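Local coordinates for choline/ethanolamine kinase family protein (Mesorhizobium loti, PDB 3DXQ) that is assigned to the choline/ethanolamine kinase family and probably transfers phosphate to a small amino alcohol such as ethanolamine, at residues Q93-E98 with F185-E190; G105-A110 with A220-E225; D179-N184 with S213-F218; D204-L209 with G241-Y246. All coordinates share one frame; numbering follows the deposited sequence. Where two conformers were deposited one is given.

Contact 1. Residues Q93-E98 with F185-E190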
loop_
_atom_site.group_PDB
_atom_site.type_symbol
_atom_site.label_atom_id
_atom_site.label_comp_id
_atom_site.label_asym_id
_atom_site.label_seq_id
_atom_site.Cartn_x
_atom_site.Cartn_y
_atom_site.Cartn_z
ATOM N N GLN A 93 -5.675 -5.770 15.889
ATOM C CA GLN A 93 -6.457 -4.599 15.513
ATOM C C GLN A 93 -6.136 -4.145 14.083
ATOM O O GLN A 93 -4.979 -3.958 13.733
ATOM C CB GLN A 93 -6.144 -3.466 16.498
ATOM C CG GLN A 93 -7.060 -2.259 16.419
ATOM C CD GLN A 93 -8.481 -2.601 16.791
ATOM O OE1 GLN A 93 -9.408 -2.413 15.996
ATOM N NE2 GLN A 93 -8.660 -3.146 17.989
ATOM N N THR A 94 -7.164 -3.981 13.257
ATOM C CA THR A 94 -7.000 -3.384 11.933
ATOM C C THR A 94 -6.686 -1.931 12.143
ATOM O O THR A 94 -7.366 -1.275 12.910
ATOM C CB THR A 94 -8.262 -3.481 11.083
ATOM O OG1 THR A 94 -8.404 -4.832 10.681
ATOM C CG2 THR A 94 -8.142 -2.627 9.844
HETATM N N MSE A 95 -5.676 -1.435 11.453
HETATM C CA MSE A 95 -5.216 -0.079 11.661
HETATM C C MSE A 95 -5.939 0.986 10.806
HETATM O O MSE A 95 -6.766 0.685 9.931
HETATM C CB MSE A 95 -3.691 -0.021 11.484
HETATM C CG MSE A 95 -2.909 -0.907 12.473
HETATM SE SE MSE A 95 -2.969 -0.334 14.342
HETATM C CE MSE A 95 -2.329 1.467 14.044
ATOM N N SER A 96 -5.622 2.242 11.117
ATOM C CA SER A 96 -6.174 3.417 10.440
ATOM C C SER A 96 -5.333 4.625 10.833
ATOM O O SER A 96 -4.581 4.565 11.806
ATOM C CB SER A 96 -7.608 3.646 10.892
ATOM O OG SER A 96 -7.659 4.119 12.244
ATOM N N PRO A 97 -5.460 5.738 10.100
ATOM C CA PRO A 97 -4.729 6.920 10.538
ATOM C C PRO A 97 -4.910 7.200 12.024
ATOM O O PRO A 97 -3.918 7.391 12.743
ATOM C CB PRO A 97 -5.344 8.046 9.699
ATOM C CG PRO A 97 -5.842 7.375 8.472
ATOM C CD PRO A 97 -6.224 5.984 8.864
ATOM N N GLU A 98 -6.162 7.223 12.469
ATOM C CA GLU A 98 -6.484 7.529 13.859
ATOM C C GLU A 98 -5.770 6.583 14.822
ATOM O O GLU A 98 -5.141 7.027 15.774
ATOM C CB GLU A 98 -8.003 7.503 14.087
ATOM C CG GLU A 98 -8.434 8.012 15.457
ATOM C CD GLU A 98 -9.948 7.892 15.726
ATOM O OE1 GLU A 98 -10.747 7.768 14.761
ATOM O OE2 GLU A 98 -10.338 7.940 16.923
ATOM N N PHE A 185 -2.770 -3.284 7.809
ATOM C CA PHE A 185 -1.948 -3.622 8.958
ATOM C C PHE A 185 -2.800 -4.136 10.095
ATOM O O PHE A 185 -3.768 -3.494 10.494
ATOM C CB PHE A 185 -1.175 -2.408 9.460
ATOM C CG PHE A 185 -0.018 -2.021 8.589
ATOM C CD1 PHE A 185 -0.207 -1.188 7.494
ATOM C CD2 PHE A 185 1.264 -2.480 8.875
ATOM C CE1 PHE A 185 0.843 -0.833 6.690
ATOM C CE2 PHE A 185 2.324 -2.129 8.075
ATOM C CZ PHE A 185 2.116 -1.301 6.969
ATOM N N LEU A 186 -2.418 -5.300 10.617
ATOM C CA LEU A 186 -3.094 -5.893 11.750
ATOM C C LEU A 186 -2.128 -5.806 12.908
ATOM O O LEU A 186 -1.043 -6.387 12.864
ATOM C CB LEU A 186 -3.470 -7.345 11.468
ATOM C CG LEU A 186 -4.177 -7.574 10.126
ATOM C CD1 LEU A 186 -4.521 -9.052 10.007
ATOM C CD2 LEU A 186 -5.417 -6.662 9.924
ATOM N N ASP A 187 -2.528 -5.096 13.954
ATOM C CA ASP A 187 -1.650 -4.850 15.077
ATOM C C ASP A 187 -2.005 -5.703 16.276
ATOM O O ASP A 187 -3.109 -5.597 16.798
ATOM C CB ASP A 187 -1.760 -3.378 15.476
ATOM C CG ASP A 187 -0.781 -2.986 16.571
ATOM O OD1 ASP A 187 0.289 -3.630 16.702
ATOM O OD2 ASP A 187 -1.073 -2.007 17.292
ATOM N N THR A 188 -1.099 -6.556 16.725
ATOM C CA THR A 188 -1.347 -7.216 17.994
ATOM C C THR A 188 -0.882 -6.134 18.934
ATOM O O THR A 188 -0.878 -4.958 18.562
ATOM C CB THR A 188 -0.571 -8.533 18.170
ATOM O OG1 THR A 188 0.823 -8.265 18.344
ATOM C CG2 THR A 188 -0.788 -9.422 16.971
ATOM N N GLY A 189 -0.495 -6.469 20.150
ATOM C CA GLY A 189 0.081 -5.414 20.976
ATOM C C GLY A 189 1.506 -5.085 20.542
ATOM O O GLY A 189 1.923 -3.938 20.555
ATOM N N GLU A 190 2.221 -6.120 20.113
ATOM C CA GLU A 190 3.665 -6.090 19.980
ATOM C C GLU A 190 4.221 -6.196 18.561
ATOM O O GLU A 190 5.397 -5.920 18.340
ATOM C CB GLU A 190 4.213 -7.234 20.834
ATOM C CG GLU A 190 3.979 -7.008 22.349
ATOM C CD GLU A 190 3.876 -8.298 23.173
ATOM O OE1 GLU A 190 4.227 -9.387 22.676
ATOM O OE2 GLU A 190 3.424 -8.212 24.331
#

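Contact 2. Residues G105-A110 with A220-E225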
loop_
_atom_site.group_PDB
_atom_site.type_symbol
_atom_site.label_atom_id
_atom_site.label_comp_id
_atom_site.label_asym_id
_atom_site.label_seq_id
_atom_site.Cartn_x
_atom_site.Cartn_y
_atom_site.Cartn_z
ATOM N N GLY A 105 3.644 3.459 19.725
ATOM C CA GLY A 105 4.605 2.499 19.155
ATOM C C GLY A 105 4.168 1.858 17.847
ATOM O O GLY A 105 4.945 1.121 17.224
ATOM N N SER A 106 2.934 2.136 17.423
ATOM C CA SER A 106 2.403 1.560 16.192
ATOM C C SER A 106 3.228 1.950 14.944
ATOM O O SER A 106 3.515 1.105 14.097
ATOM C CB SER A 106 0.885 1.841 16.030
ATOM O OG SER A 106 0.503 3.198 16.212
ATOM N N PRO A 107 3.641 3.208 14.823
ATOM C CA PRO A 107 4.506 3.459 13.650
ATOM C C PRO A 107 5.780 2.609 13.709
ATOM O O PRO A 107 6.219 2.048 12.695
ATOM C CB PRO A 107 4.829 4.940 13.749
ATOM C CG PRO A 107 3.663 5.527 14.559
ATOM C CD PRO A 107 3.343 4.440 15.572
ATOM N N ALA A 108 6.351 2.482 14.895
ATOM C CA ALA A 108 7.589 1.742 15.022
ATOM C C ALA A 108 7.329 0.288 14.627
ATOM O O ALA A 108 8.121 -0.327 13.912
ATOM C CB ALA A 108 8.139 1.845 16.438
ATOM N N ARG A 109 6.194 -0.245 15.063
ATOM C CA ARG A 109 5.854 -1.619 14.753
ATOM C C ARG A 109 5.650 -1.800 13.259
ATOM O O ARG A 109 5.954 -2.885 12.735
ATOM C CB ARG A 109 4.648 -2.100 15.587
ATOM C CG ARG A 109 5.014 -2.315 17.088
ATOM C CD ARG A 109 3.965 -3.095 17.894
ATOM N NE ARG A 109 2.710 -2.390 18.080
ATOM C CZ ARG A 109 2.542 -1.369 18.915
ATOM N NH1 ARG A 109 3.556 -0.937 19.656
ATOM N NH2 ARG A 109 1.362 -0.772 19.005
ATOM N N ALA A 110 5.150 -0.763 12.576
ATOM C CA ALA A 110 5.056 -0.792 11.113
ATOM C C ALA A 110 6.464 -0.854 10.493
ATOM O O ALA A 110 6.712 -1.633 9.574
ATOM C CB ALA A 110 4.311 0.415 10.604
ATOM N N ALA A 220 5.399 14.617 11.470
ATOM C CA ALA A 220 6.858 14.526 11.534
ATOM C C ALA A 220 7.335 13.510 12.558
ATOM O O ALA A 220 8.261 12.747 12.290
ATOM C CB ALA A 220 7.450 15.876 11.847
ATOM N N ASN A 221 6.715 13.524 13.731
ATOM C CA ASN A 221 7.093 12.636 14.825
ATOM C C ASN A 221 6.912 11.164 14.477
ATOM O O ASN A 221 7.779 10.356 14.744
ATOM C CB ASN A 221 6.287 12.981 16.082
ATOM C CG ASN A 221 6.645 14.329 16.621
ATOM O OD1 ASN A 221 5.775 15.169 16.890
ATOM N ND2 ASN A 221 7.943 14.579 16.738
ATOM N N GLN A 222 5.777 10.843 13.866
ATOM C CA GLN A 222 5.474 9.488 13.473
ATOM C C GLN A 222 6.474 8.996 12.433
ATOM O O GLN A 222 6.940 7.835 12.493
ATOM C CB GLN A 222 4.045 9.406 12.937
ATOM C CG GLN A 222 2.980 9.551 14.018
ATOM C CD GLN A 222 1.582 9.581 13.461
ATOM O OE1 GLN A 222 1.171 10.560 12.814
ATOM N NE2 GLN A 222 0.817 8.552 13.760
ATOM N N ASP A 223 6.809 9.881 11.492
ATOM C CA ASP A 223 7.816 9.570 10.481
ATOM C C ASP A 223 9.161 9.242 11.110
ATOM O O ASP A 223 9.809 8.291 10.681
ATOM C CB ASP A 223 7.973 10.717 9.485
ATOM C CG ASP A 223 6.841 10.782 8.486
ATOM O OD1 ASP A 223 5.976 9.882 8.471
ATOM O OD2 ASP A 223 6.827 11.735 7.698
ATOM N N GLU A 224 9.588 10.000 12.117
ATOM C CA GLU A 224 10.845 9.689 12.797
ATOM C C GLU A 224 10.742 8.334 13.475
ATOM O O GLU A 224 11.632 7.518 13.390
ATOM C CB GLU A 224 11.200 10.738 13.859
ATOM C CG GLU A 224 11.533 12.107 13.294
ATOM C CD GLU A 224 12.570 12.033 12.167
ATOM O OE1 GLU A 224 13.668 11.444 12.388
ATOM O OE2 GLU A 224 12.260 12.551 11.061
ATOM N N GLU A 225 9.649 8.114 14.179
ATOM C CA GLU A 225 9.462 6.861 14.867
ATOM C C GLU A 225 9.487 5.688 13.870
ATOM O O GLU A 225 10.085 4.657 14.160
ATOM C CB GLU A 225 8.166 6.878 15.684
ATOM C CG GLU A 225 8.078 5.720 16.650
ATOM C CD GLU A 225 6.686 5.512 17.165
ATOM O OE1 GLU A 225 6.051 6.486 17.597
ATOM O OE2 GLU A 225 6.232 4.358 17.134
#

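Contact 3. Residues D179-N184 with S213-F218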
loop_
_atom_site.group_PDB
_atom_site.type_symbol
_atom_site.label_atom_id
_atom_site.label_comp_id
_atom_site.label_asym_id
_atom_site.label_seq_id
_atom_site.Cartn_x
_atom_site.Cartn_y
_atom_site.Cartn_z
ATOM N N ASP A 179 1.446 -1.002 -1.576
ATOM C CA ASP A 179 0.216 -0.279 -1.285
ATOM C C ASP A 179 -0.152 -0.452 0.182
ATOM O O ASP A 179 -1.225 -0.961 0.496
ATOM C CB ASP A 179 -0.932 -0.755 -2.188
ATOM C CG ASP A 179 -2.193 0.107 -2.048
ATOM O OD1 ASP A 179 -2.079 1.357 -1.996
ATOM O OD2 ASP A 179 -3.292 -0.482 -1.995
ATOM N N PRO A 180 0.744 -0.029 1.088
ATOM C CA PRO A 180 0.536 -0.220 2.525
ATOM C C PRO A 180 -0.496 0.720 3.165
ATOM O O PRO A 180 -0.150 1.565 3.996
ATOM C CB PRO A 180 1.939 0.006 3.103
ATOM C CG PRO A 180 2.549 0.993 2.163
ATOM C CD PRO A 180 2.039 0.624 0.803
ATOM N N LEU A 181 -1.757 0.561 2.779
ATOM C CA LEU A 181 -2.845 1.296 3.406
ATOM C C LEU A 181 -2.917 0.906 4.885
ATOM O O LEU A 181 -2.570 -0.208 5.265
ATOM C CB LEU A 181 -4.188 0.978 2.743
ATOM C CG LEU A 181 -4.391 1.220 1.229
ATOM C CD1 LEU A 181 -5.600 0.404 0.745
ATOM C CD2 LEU A 181 -4.548 2.704 0.853
ATOM N N CYS A 182 -3.364 1.833 5.721
ATOM C CA CYS A 182 -3.466 1.576 7.129
ATOM C C CYS A 182 -4.247 0.296 7.402
ATOM O O CYS A 182 -3.837 -0.516 8.258
ATOM C CB CYS A 182 -4.133 2.751 7.816
ATOM S SG CYS A 182 -3.163 4.248 7.739
ATOM N N GLU A 183 -5.334 0.112 6.640
ATOM C CA GLU A 183 -6.238 -1.044 6.814
ATOM C C GLU A 183 -5.538 -2.381 6.576
ATOM O O GLU A 183 -5.957 -3.403 7.094
ATOM C CB GLU A 183 -7.489 -0.955 5.919
ATOM C CG GLU A 183 -7.230 -0.993 4.416
ATOM C CD GLU A 183 -8.490 -1.222 3.597
ATOM O OE1 GLU A 183 -9.062 -2.339 3.662
ATOM O OE2 GLU A 183 -8.893 -0.293 2.865
ATOM N N ASN A 184 -4.459 -2.372 5.802
ATOM C CA ASN A 184 -3.679 -3.583 5.550
ATOM C C ASN A 184 -2.790 -4.035 6.707
ATOM O O ASN A 184 -2.113 -5.049 6.587
ATOM C CB ASN A 184 -2.812 -3.364 4.304
ATOM C CG ASN A 184 -3.640 -3.287 3.037
ATOM O OD1 ASN A 184 -4.745 -3.833 2.983
ATOM N ND2 ASN A 184 -3.099 -2.635 1.999
ATOM N N SER A 213 3.204 6.567 5.211
ATOM C CA SER A 213 3.169 7.900 5.811
ATOM C C SER A 213 2.052 8.760 5.251
ATOM O O SER A 213 1.296 9.362 6.022
ATOM C CB SER A 213 4.502 8.623 5.603
ATOM O OG SER A 213 4.531 9.857 6.293
ATOM N N VAL A 214 1.943 8.813 3.918
ATOM C CA VAL A 214 0.895 9.613 3.266
ATOM C C VAL A 214 -0.501 9.035 3.509
ATOM O O VAL A 214 -1.480 9.794 3.645
ATOM C CB VAL A 214 1.123 9.747 1.756
ATOM C CG1 VAL A 214 -0.079 10.339 1.078
ATOM C CG2 VAL A 214 2.285 10.607 1.508
ATOM N N GLU A 215 -0.592 7.708 3.571
ATOM C CA GLU A 215 -1.877 7.039 3.774
ATOM C C GLU A 215 -2.326 7.172 5.222
ATOM O O GLU A 215 -3.523 7.284 5.506
ATOM C CB GLU A 215 -1.797 5.560 3.389
ATOM C CG GLU A 215 -1.657 5.249 1.871
ATOM C CD GLU A 215 -2.914 5.531 1.069
ATOM O OE1 GLU A 215 -4.017 5.409 1.634
ATOM O OE2 GLU A 215 -2.798 5.872 -0.132
ATOM N N GLY A 216 -1.370 7.175 6.146
ATOM C CA GLY A 216 -1.686 7.328 7.579
ATOM C C GLY A 216 -1.755 8.752 8.102
ATOM O O GLY A 216 -1.999 8.962 9.292
ATOM N N LYS A 217 -1.531 9.722 7.215
ATOM C CA LYS A 217 -1.476 11.136 7.592
ATOM C C LYS A 217 -0.504 11.299 8.750
ATOM O O LYS A 217 -0.825 11.907 9.765
ATOM C CB LYS A 217 -2.859 11.667 7.976
ATOM C CG LYS A 217 -3.977 11.283 7.015
ATOM C CD LYS A 217 -5.221 12.157 7.193
ATOM C CE LYS A 217 -6.398 11.621 6.371
ATOM N NZ LYS A 217 -7.564 12.563 6.313
ATOM N N PHE A 218 0.686 10.732 8.587
ATOM C CA PHE A 218 1.701 10.745 9.632
ATOM C C PHE A 218 2.281 12.109 9.807
ATOM O O PHE A 218 2.585 12.773 8.832
ATOM C CB PHE A 218 2.848 9.805 9.275
ATOM C CG PHE A 218 2.610 8.381 9.641
ATOM C CD1 PHE A 218 1.326 7.855 9.701
ATOM C CD2 PHE A 218 3.695 7.532 9.848
ATOM C CE1 PHE A 218 1.124 6.528 10.036
ATOM C CE2 PHE A 218 3.498 6.196 10.174
ATOM C CZ PHE A 218 2.218 5.691 10.268
#

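Contact 4. Residues D204-L209 with G241-Y246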
loop_
_atom_site.group_PDB
_atom_site.type_symbol
_atom_site.label_atom_id
_atom_site.label_comp_id
_atom_site.label_asym_id
_atom_site.label_seq_id
_atom_site.Cartn_x
_atom_site.Cartn_y
_atom_site.Cartn_z
ATOM N N ASP A 204 12.035 0.216 -4.589
ATOM C CA ASP A 204 12.844 0.962 -3.627
ATOM C C ASP A 204 12.128 0.818 -2.288
ATOM O O ASP A 204 11.013 1.301 -2.152
ATOM C CB ASP A 204 12.892 2.420 -4.042
ATOM C CG ASP A 204 13.772 3.262 -3.163
ATOM O OD1 ASP A 204 14.157 2.810 -2.062
ATOM O OD2 ASP A 204 14.054 4.408 -3.604
ATOM N N PRO A 205 12.761 0.152 -1.302
ATOM C CA PRO A 205 12.142 -0.105 -0.021
ATOM C C PRO A 205 11.492 1.110 0.607
ATOM O O PRO A 205 10.492 0.964 1.305
ATOM C CB PRO A 205 13.328 -0.565 0.853
ATOM C CG PRO A 205 14.546 -0.213 0.100
ATOM C CD PRO A 205 14.147 -0.341 -1.318
ATOM N N LEU A 206 12.050 2.293 0.375
ATOM C CA LEU A 206 11.497 3.515 0.957
ATOM C C LEU A 206 10.191 3.974 0.323
ATOM O O LEU A 206 9.565 4.936 0.796
ATOM C CB LEU A 206 12.541 4.651 0.964
ATOM C CG LEU A 206 13.797 4.305 1.752
ATOM C CD1 LEU A 206 14.621 5.532 2.050
ATOM C CD2 LEU A 206 13.458 3.521 3.042
ATOM N N TRP A 207 9.762 3.305 -0.738
ATOM C CA TRP A 207 8.454 3.615 -1.301
ATOM C C TRP A 207 7.383 3.198 -0.298
ATOM O O TRP A 207 6.391 3.910 -0.113
ATOM C CB TRP A 207 8.202 2.887 -2.607
ATOM C CG TRP A 207 6.773 2.867 -2.939
ATOM C CD1 TRP A 207 5.852 1.946 -2.528
ATOM C CD2 TRP A 207 6.071 3.818 -3.739
ATOM N NE1 TRP A 207 4.610 2.266 -3.027
ATOM C CE2 TRP A 207 4.717 3.404 -3.785
ATOM C CE3 TRP A 207 6.452 4.966 -4.431
ATOM C CZ2 TRP A 207 3.752 4.101 -4.478
ATOM C CZ3 TRP A 207 5.487 5.668 -5.128
ATOM C CH2 TRP A 207 4.147 5.237 -5.144
ATOM N N ASP A 208 7.588 2.038 0.328
ATOM C CA ASP A 208 6.668 1.522 1.327
ATOM C C ASP A 208 6.513 2.479 2.494
ATOM O O ASP A 208 5.380 2.751 2.942
ATOM C CB ASP A 208 7.141 0.142 1.847
ATOM C CG ASP A 208 6.732 -1.018 0.929
ATOM O OD1 ASP A 208 6.002 -0.785 -0.076
ATOM O OD2 ASP A 208 7.113 -2.177 1.238
ATOM N N LEU A 209 7.646 2.977 2.988
ATOM C CA LEU A 209 7.643 3.949 4.099
ATOM C C LEU A 209 6.919 5.219 3.697
ATOM O O LEU A 209 6.078 5.720 4.446
ATOM C CB LEU A 209 9.057 4.266 4.612
ATOM C CG LEU A 209 9.619 3.196 5.571
ATOM C CD1 LEU A 209 9.798 1.816 4.914
ATOM C CD2 LEU A 209 10.939 3.612 6.198
ATOM N N GLY A 241 14.980 12.120 2.565
ATOM C CA GLY A 241 14.625 12.733 1.287
ATOM C C GLY A 241 13.851 11.805 0.355
ATOM O O GLY A 241 12.951 12.233 -0.364
ATOM N N ARG A 242 14.229 10.535 0.337
ATOM C CA ARG A 242 13.545 9.580 -0.523
ATOM C C ARG A 242 12.123 9.343 -0.028
ATOM O O ARG A 242 11.178 9.305 -0.813
ATOM C CB ARG A 242 14.361 8.281 -0.692
ATOM C CG ARG A 242 15.067 8.271 -2.039
ATOM C CD ARG A 242 16.218 7.307 -2.222
ATOM N NE ARG A 242 15.967 5.924 -1.805
ATOM C CZ ARG A 242 16.727 5.260 -0.925
ATOM N NH1 ARG A 242 17.777 5.842 -0.351
ATOM N NH2 ARG A 242 16.451 4.013 -0.605
ATOM N N VAL A 243 11.964 9.232 1.284
ATOM C CA VAL A 243 10.639 9.033 1.841
ATOM C C VAL A 243 9.763 10.224 1.442
ATOM O O VAL A 243 8.680 10.069 0.874
ATOM C CB VAL A 243 10.668 8.867 3.354
ATOM C CG1 VAL A 243 9.272 8.592 3.853
ATOM C CG2 VAL A 243 11.582 7.741 3.742
ATOM N N VAL A 244 10.240 11.422 1.700
ATOM C CA VAL A 244 9.449 12.605 1.355
ATOM C C VAL A 244 9.131 12.629 -0.154
ATOM O O VAL A 244 8.015 12.951 -0.551
ATOM C CB VAL A 244 10.148 13.870 1.834
ATOM C CG1 VAL A 244 9.449 15.123 1.326
ATOM C CG2 VAL A 244 10.201 13.856 3.346
ATOM N N ILE A 245 10.098 12.242 -0.981
ATOM C CA ILE A 245 9.907 12.199 -2.430
ATOM C C ILE A 245 8.767 11.247 -2.810
ATOM O O ILE A 245 7.895 11.585 -3.645
ATOM C CB ILE A 245 11.221 11.787 -3.152
ATOM C CG1 ILE A 245 12.129 13.005 -3.301
ATOM C CG2 ILE A 245 10.952 11.221 -4.522
ATOM C CD1 ILE A 245 11.480 14.115 -4.075
ATOM N N TYR A 246 8.765 10.071 -2.186
ATOM C CA TYR A 246 7.721 9.087 -2.441
ATOM C C TYR A 246 6.372 9.523 -1.864
ATOM O O TYR A 246 5.331 9.235 -2.463
ATOM C CB TYR A 246 8.130 7.692 -1.940
ATOM C CG TYR A 246 9.286 7.100 -2.733
ATOM C CD1 TYR A 246 9.253 7.051 -4.121
ATOM C CD2 TYR A 246 10.401 6.581 -2.090
ATOM C CE1 TYR A 246 10.315 6.518 -4.855
ATOM C CE2 TYR A 246 11.469 6.032 -2.810
ATOM C CZ TYR A 246 11.421 6.006 -4.199
ATOM O OH TYR A 246 12.473 5.457 -4.919
#

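Contact 1. Residues Q93-E98 with F185-E190
Gln93 and Asp187 form an antiparallel hydrogen-bonded pair, in which Gln93 N donates to Asp187 O (2.7 Å) and Asp187 N returns a bond to Gln93 O (2.7 Å), both nearly straight. The next pair, Thr94 with Leu186, is non-hydrogen-bonded; here the two side chains lie side by side, Thr94 OG1 resting on the CD2 branch of Leu186. One residue further, Met95 N still donates to Phe185 O (3.0 Å), almost head-on to the carbonyl.

The selenomethionine side chain of Met95 then runs back over the neighbouring strand. Its CB and CG both lie by Phe185 O, with CG also 3.8 Å from Phe185 CB. Bends of -68° at chi2 and -55° at chi3 carry the chain onward, so that SE sits 3.5 Å from Asp187 CB and CE ends 3.8 Å from Ser106 CB. The path thus links two residues of the strand with the start of a helix. Asp187 leaves the strand on the same face as Gln93; its carboxylate forms salt bridges with Arg103 and Arg109, which probably keep it ionised although the residue is buried.

Strand 93-94 is an outer strand of a small three-stranded antiparallel sheet, with 185-187 in the middle and 192-194 beyond it; Met192 and helix 106-118 cover the Met95 and Phe185 side chains.

Contact 2. Residues G105-A110 with A220-E225
This helix-helix crossing belongs to the helical lobe of a kinase-like phosphotransferase fold: Glu225 of helix 220-231 reaches the first turn of helix 106-118, next to Pro107 and Ala108. The axes of the two short segments approach to 8.5 Å and cross at -40°, their N-to-C directions running broadly together.

Pro107 points at the other helix and supplies most of the apolar surface on its own side. Its ring meets Gln222 through CG, 4.1 Å from Gln222 CG, and its CB lies over the backbone near Gln222 O at 3.8 Å. By its CD the same ring also lies against the Glu225 carboxylate, 3.3 Å from Glu225 OE2. The polar end of Gln222 turns elsewhere, its OE1 accepting from Asn219 N.

Glu225 spans the gap between the helices. With CG anti to the backbone N (chi1 -168°) and the chain extended beyond, its side chain lays CG against Ala108 CB at 3.9 Å. The carboxylate then comes over the helix start, where amide groups of the first turn have no carbonyl of a preceding turn to bind. The positive end of the helix dipole would probably favour the ionised form of this glutamate. Gly105, in the N-cap position with a positive phi of 88°, brings its CA to 3.2 Å from Glu225 OE2.

The one hydrogen bond between the segments runs from Ala108 N to Glu225 OE2, at 2.9 Å and somewhat bent, the donor lying above the carboxylate plane.

Contact 3. Residues D179-N184 with S213-F218
Cys182 packs its sulfur on Gly216, joining the loop 179-184 to the end of helix 206-215. Beside its own backbone N (chi1 -65°), Cys182 SG lies 3.4 Å from Gly216 CA and 3.8 Å from Glu215 O. Gly216 offers bare backbone here. Leu181 adds its CD2 branch, which crosses the Glu215 side chain 4.0 Å from Glu215 CG; the still closer approach of CD2 to the carboxylate is doubtful in this model.

Backbone hydrogen bonds shape each partner separately. Pro180 is the centre of an inverse gamma turn, closed by Leu181 N to Asp179 O at 2.8 Å, and Asn184 N bonds to Leu181 O. With His177 just ahead, the spacing of His177, Asp179 and Asn184 is consistent with the catalytic-loop signature of kinase-like phosphotransferases. On the other segment Phe218 N bonds back to Ser213 O (3.0 Å), while Lys217 leaves the helix with a positive phi.

The charged end of Glu215 is engaged outside the two segments: OE2 forms a salt bridge with Arg278 of helix 271-287.

The segments thus meet by van der Waals packing, with the Cys182 sulfur on the Gly216 backbone, while the charge of Glu215 is used to tie the helix end to helix 271-287.

Contact 4. Residues D204-L209 with G241-Y246
Asp204 meets Arg242 in a side-on salt bridge that ties the entrance of helix 206-215 to helix 237-263 in the helical lobe. Arg242 NH2 donates to Asp204 OD1 and Arg242 NE to OD2, each at 3.0 Å, with the carboxylate and guanidinium planes only 22° apart. The same OD1 also accepts from Leu206 N (3.3 Å), a capping bond from above the carboxylate plane, so one oxygen serves both helices. Tyr246 OH lies next to Asp204 OD2, though the modelled separation is too short to be trusted.

Leu206 follows, pointing at the second helix. Its CG and CD1 cover one face of the Arg242 guanidinium, which is thereby held between its salt bridge at the edge and a leucine above; CD1 also reaches Val243 CG2 at 4.1 Å.

Trp207 CB lies over the centre of the Tyr246 ring. With CG anti to the backbone N (chi1 162°), the indole swings so that CE3, at the edge of its ring system, comes to Tyr246 CD1, while NE1 bonds to Cys178 O. The indole and phenol planes are inclined at 68°. Further along, Leu209 touches Val243, its CB 4.4 Å from CG2.

Between the two aromatic rings the nearest approach is Trp207 CE3 to Tyr246 CD1, at 3.5 Å.

Overall arrangement
None of the contacts uses a strand of the five-stranded sheet; contact 1 lies in the small three-stranded sheet, the others on helices and loops. Contact 3 lies about 7 Å from the chain's centre, and the centres of contacts 1, 2 and 4 are about 11, 12 and 13 Å from its own. Contacts 1 and 4, about 21 Å between centres, do not touch. Helix 206-215 carries contact 4 at its start and contact 3 at its end. Along the chain the segments of 1 and 2, 1 and 3, 2 and 4, and 3 and 4 alternate; contact 3 falls between the segments of contact 2, and contact 1 closes before contact 4 opens. Contact 3 touches all three others, so loop 179-184 sits amid the connected elements.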